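Local structure of putative exported protein (Bacteroides fragilis, 4RAA) at residues M173-P185 with L230-Y244. The protein is of unknown function but is a putative exported protein built on a six-bladed beta-propeller of the YWTD type. Numbering follows the deposited sequence.
Sequences MNKEFKSGYTTGP and LDFLNKTSNQGNSNY
The Phe177 ring has Leu233 CB over one face, 3.8 Å from the ring centroid, and Asn234 OD1 and Ser237 CB at its edge in the ring plane. It turns its own edge toward the face of Tyr244 in an offset edge-to-face pair, with planes at 80° and centroids 5.4 Å apart. CG of Phe177 lies anti to the backbone N (chi1 179°), which sends the ring between helix 230-237 and Tyr244. The second stack is of another kind: Asn243 CB sits over the centre of the Tyr181 ring, and the Asn243 amide lies nearly parallel to that ring, the planes only 7° apart, while Asn241 O meets the ring edge.

Polar bonds tie the two loops together between these rings. Ser179 OG donates to Gly240 O at 3.0 Å and itself accepts from Tyr181 N, closing an ST turn; the one hydroxyl thus acts as donor and acceptor at once. Tyr244 OH donates to Tyr181 O at 2.8 Å, approaching from above the carbonyl plane, with Thr183 CB at the edge of the phenol. Gly240 closes in by its backbone, its CA 3.4 Å from Lys178 O in a CA-H...O contact.

The case illustrates how a helix terminus and a loop can be joined by ring stacking backed by a few hydrogen bonds. Helix 230-237 finishes in a Schellman motif at Asn238, a type I' turn runs from Asn238 to Asn241, and Ser237 OG donates to Ser242 O. Asn243 OD1 then caps Leu245 N at the start of helix 245-250. Phe202 packs against Leu233, Tyr244 and Thr183, and Thr183 OG1 hydrogen-bonds Ser255 O. The loop from strand 168-174 to strand 189-192 joins consecutive blades of the propeller while packing against the helical connection that runs on to strand 254-261.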
loop_
_atom_site.group_PDB
_atom_site.type_symbol
_atom_site.label_atom_id
_atom_site.label_comp_id
_atom_site.label_asym_id
_atom_site.label_seq_id
_atom_site.Cartn_x
_atom_site.Cartn_y
_atom_site.Cartn_z
HETATM N N MSE A 173 4.009 2.852 -25.227
HETATM C CA MSE A 173 3.130 3.363 -26.297
HETATM C C MSE A 173 2.808 4.836 -26.255
HETATM O O MSE A 173 2.037 5.292 -25.413
HETATM C CB MSE A 173 1.839 2.565 -26.438
HETATM C CG MSE A 173 2.177 1.325 -27.245
HETATM SE SE MSE A 173 0.766 0.027 -26.930
HETATM C CE MSE A 173 -0.423 0.905 -28.208
ATOM N N ASN A 174 3.361 5.560 -27.228
ATOM C CA ASN A 174 3.181 6.999 -27.370
ATOM C C ASN A 174 1.716 7.356 -27.689
ATOM O O ASN A 174 1.116 6.729 -28.561
ATOM C CB ASN A 174 4.097 7.516 -28.486
ATOM C CG ASN A 174 4.218 9.017 -28.478
ATOM O OD1 ASN A 174 3.782 9.689 -29.416
ATOM N ND2 ASN A 174 4.774 9.564 -27.394
ATOM N N LYS A 175 1.170 8.339 -26.966
ATOM C CA LYS A 175 -0.223 8.811 -27.107
ATOM C C LYS A 175 -0.227 10.222 -27.703
ATOM O O LYS A 175 0.066 11.199 -27.002
ATOM C CB LYS A 175 -0.915 8.778 -25.739
ATOM C CG LYS A 175 -2.354 9.305 -25.685
ATOM C CD LYS A 175 -3.098 8.852 -24.430
ATOM C CE LYS A 175 -2.552 9.484 -23.161
ATOM N NZ LYS A 175 -3.019 8.890 -21.875
ATOM N N GLU A 176 -0.556 10.317 -28.993
ATOM C CA GLU A 176 -0.550 11.595 -29.716
ATOM C C GLU A 176 -1.787 12.423 -29.389
ATOM O O GLU A 176 -1.675 13.589 -29.011
ATOM C CB GLU A 176 -0.467 11.378 -31.228
ATOM C CG GLU A 176 0.740 10.566 -31.677
ATOM C CD GLU A 176 0.907 10.525 -33.192
ATOM O OE1 GLU A 176 0.893 11.603 -33.837
ATOM O OE2 GLU A 176 1.096 9.412 -33.737
ATOM N N PHE A 177 -2.961 11.821 -29.565
ATOM C CA PHE A 177 -4.234 12.478 -29.262
ATOM C C PHE A 177 -4.483 12.346 -27.765
ATOM O O PHE A 177 -4.623 11.221 -27.266
ATOM C CB PHE A 177 -5.400 11.858 -30.036
ATOM C CG PHE A 177 -6.715 12.498 -29.723
ATOM C CD1 PHE A 177 -7.001 13.783 -30.187
ATOM C CD2 PHE A 177 -7.650 11.847 -28.926
ATOM C CE1 PHE A 177 -8.203 14.400 -29.875
ATOM C CE2 PHE A 177 -8.858 12.454 -28.618
ATOM C CZ PHE A 177 -9.142 13.731 -29.096
ATOM N N LYS A 178 -4.524 13.488 -27.068
ATOM C CA LYS A 178 -4.757 13.534 -25.619
ATOM C C LYS A 178 -6.091 14.203 -25.325
ATOM O O LYS A 178 -6.379 15.278 -25.863
ATOM C CB LYS A 178 -3.629 14.273 -24.894
ATOM C CG LYS A 178 -2.268 13.589 -24.993
ATOM C CD LYS A 178 -1.256 14.151 -23.997
ATOM C CE LYS A 178 -0.899 15.612 -24.242
ATOM N NZ LYS A 178 0.071 16.110 -23.225
ATOM N N SER A 179 -6.889 13.559 -24.470
ATOM C CA SER A 179 -8.205 14.057 -24.086
ATOM C C SER A 179 -8.707 13.425 -22.796
ATOM O O SER A 179 -8.237 12.353 -22.383
ATOM C CB SER A 179 -9.228 13.773 -25.200
ATOM O OG SER A 179 -10.539 14.203 -24.854
ATOM N N GLY A 180 -9.664 14.118 -22.176
ATOM C CA GLY A 180 -10.365 13.627 -20.997
ATOM C C GLY A 180 -11.404 12.581 -21.358
ATOM O O GLY A 180 -11.773 11.766 -20.504
ATOM N N TYR A 181 -11.851 12.596 -22.622
ATOM C CA TYR A 181 -12.865 11.682 -23.148
ATOM C C TYR A 181 -12.210 10.485 -23.859
ATOM O O TYR A 181 -11.439 10.681 -24.796
ATOM C CB TYR A 181 -13.794 12.452 -24.097
ATOM C CG TYR A 181 -14.469 13.642 -23.432
ATOM C CD1 TYR A 181 -15.654 13.475 -22.703
ATOM C CD2 TYR A 181 -13.927 14.937 -23.513
ATOM C CE1 TYR A 181 -16.283 14.548 -22.072
ATOM C CE2 TYR A 181 -14.561 16.026 -22.890
ATOM C CZ TYR A 181 -15.738 15.827 -22.170
ATOM O OH TYR A 181 -16.371 16.875 -21.543
ATOM N N THR A 182 -12.518 9.270 -23.384
ATOM C CA THR A 182 -12.031 7.983 -23.928
ATOM C C THR A 182 -13.156 7.318 -24.699
ATOM O O THR A 182 -14.302 7.386 -24.267
ATOM C CB THR A 182 -11.661 7.005 -22.799
ATOM O OG1 THR A 182 -10.833 7.671 -21.843
ATOM C CG2 THR A 182 -10.941 5.745 -23.349
ATOM N N THR A 183 -12.830 6.608 -25.778
ATOM C CA THR A 183 -13.860 5.977 -26.622
ATOM C C THR A 183 -13.926 4.456 -26.580
ATOM O O THR A 183 -15.026 3.909 -26.656
ATOM C CB THR A 183 -13.776 6.437 -28.098
ATOM O OG1 THR A 183 -14.918 5.937 -28.815
ATOM C CG2 THR A 183 -12.477 5.982 -28.804
ATOM N N GLY A 184 -12.777 3.785 -26.486
ATOM C CA GLY A 184 -12.710 2.316 -26.514
ATOM C C GLY A 184 -13.263 1.609 -25.285
ATOM O O GLY A 184 -13.941 2.235 -24.470
ATOM N N PRO A 185 -12.993 0.291 -25.138
ATOM C CA PRO A 185 -13.479 -0.446 -23.955
ATOM C C PRO A 185 -12.702 -0.058 -22.710
ATOM O O PRO A 185 -11.617 0.524 -22.818
ATOM C CB PRO A 185 -13.199 -1.901 -24.303
ATOM C CG PRO A 185 -12.007 -1.828 -25.187
ATOM C CD PRO A 185 -12.175 -0.576 -26.002
ATOM N N LEU A 230 -5.811 11.378 -36.967
ATOM C CA LEU A 230 -5.457 12.298 -35.875
ATOM C C LEU A 230 -6.113 13.675 -36.076
ATOM O O LEU A 230 -6.571 14.280 -35.107
ATOM C CB LEU A 230 -3.936 12.434 -35.751
ATOM C CG LEU A 230 -3.359 13.272 -34.600
ATOM C CD1 LEU A 230 -3.872 12.775 -33.257
ATOM C CD2 LEU A 230 -1.838 13.249 -34.642
ATOM N N ASP A 231 -6.175 14.138 -37.330
ATOM C CA ASP A 231 -6.804 15.424 -37.687
ATOM C C ASP A 231 -8.303 15.451 -37.424
ATOM O O ASP A 231 -8.825 16.465 -36.937
ATOM C CB ASP A 231 -6.534 15.794 -39.160
ATOM C CG ASP A 231 -5.070 16.108 -39.432
ATOM O OD1 ASP A 231 -4.235 15.962 -38.516
ATOM O OD2 ASP A 231 -4.743 16.508 -40.565
ATOM N N PHE A 232 -8.991 14.361 -37.767
ATOM C CA PHE A 232 -10.433 14.241 -37.502
ATOM C C PHE A 232 -10.736 14.345 -36.000
ATOM O O PHE A 232 -11.713 15.002 -35.620
ATOM C CB PHE A 232 -10.991 12.927 -38.050
ATOM C CG PHE A 232 -12.466 12.759 -37.820
ATOM C CD1 PHE A 232 -12.942 12.165 -36.641
ATOM C CD2 PHE A 232 -13.386 13.213 -38.766
ATOM C CE1 PHE A 232 -14.302 12.016 -36.418
ATOM C CE2 PHE A 232 -14.750 13.058 -38.557
ATOM C CZ PHE A 232 -15.210 12.460 -37.380
ATOM N N LEU A 233 -9.906 13.690 -35.175
ATOM C CA LEU A 233 -10.043 13.716 -33.709
ATOM C C LEU A 233 -9.848 15.122 -33.136
ATOM O O LEU A 233 -10.713 15.615 -32.410
ATOM C CB LEU A 233 -9.077 12.726 -33.033
ATOM C CG LEU A 233 -9.331 11.228 -33.244
ATOM C CD1 LEU A 233 -8.148 10.404 -32.777
ATOM C CD2 LEU A 233 -10.600 10.770 -32.540
ATOM N N ASN A 234 -8.734 15.766 -33.479
ATOM C CA ASN A 234 -8.448 17.146 -33.008
ATOM C C ASN A 234 -9.472 18.216 -33.425
ATOM O O ASN A 234 -9.750 19.126 -32.640
ATOM C CB ASN A 234 -7.041 17.591 -33.433
ATOM C CG ASN A 234 -5.951 16.892 -32.655
ATOM O OD1 ASN A 234 -6.007 16.807 -31.426
ATOM N ND2 ASN A 234 -4.931 16.415 -33.357
ATOM N N LYS A 235 -10.014 18.104 -34.640
ATOM C CA LYS A 235 -11.026 19.050 -35.139
ATOM C C LYS A 235 -12.349 18.889 -34.372
ATOM O O LYS A 235 -12.912 19.877 -33.895
ATOM C CB LYS A 235 -11.231 18.903 -36.666
ATOM C CG LYS A 235 -12.368 19.720 -37.302
ATOM C CD LYS A 235 -12.315 21.216 -36.980
ATOM C CE LYS A 235 -13.565 21.976 -37.410
ATOM N NZ LYS A 235 -13.700 22.063 -38.886
ATOM N N THR A 236 -12.817 17.646 -34.240
ATOM C CA THR A 236 -14.067 17.333 -33.519
ATOM C C THR A 236 -13.958 17.348 -31.977
ATOM O O THR A 236 -14.970 17.180 -31.301
ATOM C CB THR A 236 -14.645 15.975 -33.974
ATOM O OG1 THR A 236 -13.685 14.935 -33.752
ATOM C CG2 THR A 236 -15.000 16.023 -35.453
ATOM N N SER A 237 -12.753 17.536 -31.432
ATOM C CA SER A 237 -12.518 17.575 -29.987
ATOM C C SER A 237 -11.951 18.900 -29.457
ATOM O O SER A 237 -11.721 19.002 -28.249
ATOM C CB SER A 237 -11.538 16.461 -29.624
ATOM O OG SER A 237 -11.457 16.290 -28.226
ATOM N N ASN A 238 -11.737 19.898 -30.327
ATOM C CA ASN A 238 -11.107 21.176 -29.958
ATOM C C ASN A 238 -9.773 20.927 -29.231
ATOM O O ASN A 238 -9.551 21.427 -28.125
ATOM C CB ASN A 238 -12.047 22.069 -29.113
ATOM C CG ASN A 238 -13.335 22.472 -29.835
ATOM O OD1 ASN A 238 -14.332 22.774 -29.184
ATOM N ND2 ASN A 238 -13.319 22.507 -31.163
ATOM N N GLN A 239 -8.925 20.107 -29.857
ATOM C CA GLN A 239 -7.612 19.707 -29.327
ATOM C C GLN A 239 -7.736 19.007 -27.959
ATOM O O GLN A 239 -6.970 19.294 -27.033
ATOM C CB GLN A 239 -6.638 20.906 -29.255
ATOM C CG GLN A 239 -6.524 21.747 -30.526
ATOM C CD GLN A 239 -5.926 21.039 -31.733
ATOM O OE1 GLN A 239 -6.400 21.216 -32.866
ATOM N NE2 GLN A 239 -4.883 20.244 -31.507
ATOM N N GLY A 240 -8.714 18.109 -27.835
ATOM C CA GLY A 240 -8.926 17.338 -26.596
ATOM C C GLY A 240 -9.845 17.903 -25.526
ATOM O O GLY A 240 -10.164 17.198 -24.563
ATOM N N ASN A 241 -10.282 19.149 -25.693
ATOM C CA ASN A 241 -11.143 19.821 -24.710
ATOM C C ASN A 241 -12.608 19.360 -24.718
ATOM O O ASN A 241 -13.213 19.276 -23.648
ATOM C CB ASN A 241 -11.108 21.345 -24.907
ATOM C CG ASN A 241 -9.710 21.937 -24.786
ATOM O OD1 ASN A 241 -9.374 22.865 -25.509
ATOM N ND2 ASN A 241 -8.896 21.402 -23.888
ATOM N N SER A 242 -13.167 19.074 -25.900
ATOM C CA SER A 242 -14.589 18.678 -26.065
ATOM C C SER A 242 -14.790 17.206 -26.408
ATOM O O SER A 242 -13.873 16.546 -26.909
ATOM C CB SER A 242 -15.234 19.516 -27.162
ATOM O OG SER A 242 -15.108 20.886 -26.860
ATOM N N ASN A 243 -16.009 16.717 -26.166
ATOM C CA ASN A 243 -16.359 15.322 -26.432
ATOM C C ASN A 243 -16.669 15.075 -27.916
ATOM O O ASN A 243 -17.749 15.383 -28.406
ATOM C CB ASN A 243 -17.525 14.850 -25.551
ATOM C CG ASN A 243 -17.701 13.323 -25.541
ATOM O OD1 ASN A 243 -16.943 12.567 -26.163
ATOM N ND2 ASN A 243 -18.710 12.865 -24.810
ATOM N N TYR A 244 -15.669 14.548 -28.609
ATOM C CA TYR A 244 -15.740 14.097 -30.016
ATOM C C TYR A 244 -16.650 12.899 -30.297
ATOM O O TYR A 244 -17.013 12.685 -31.452
ATOM C CB TYR A 244 -14.331 13.698 -30.513
ATOM C CG TYR A 244 -13.663 12.596 -29.690
ATOM C CD1 TYR A 244 -13.877 11.235 -29.980
ATOM C CD2 TYR A 244 -12.827 12.915 -28.601
ATOM C CE1 TYR A 244 -13.282 10.235 -29.210
ATOM C CE2 TYR A 244 -12.227 11.919 -27.834
ATOM C CZ TYR A 244 -12.448 10.587 -28.142
ATOM O OH TYR A 244 -11.842 9.616 -27.383
#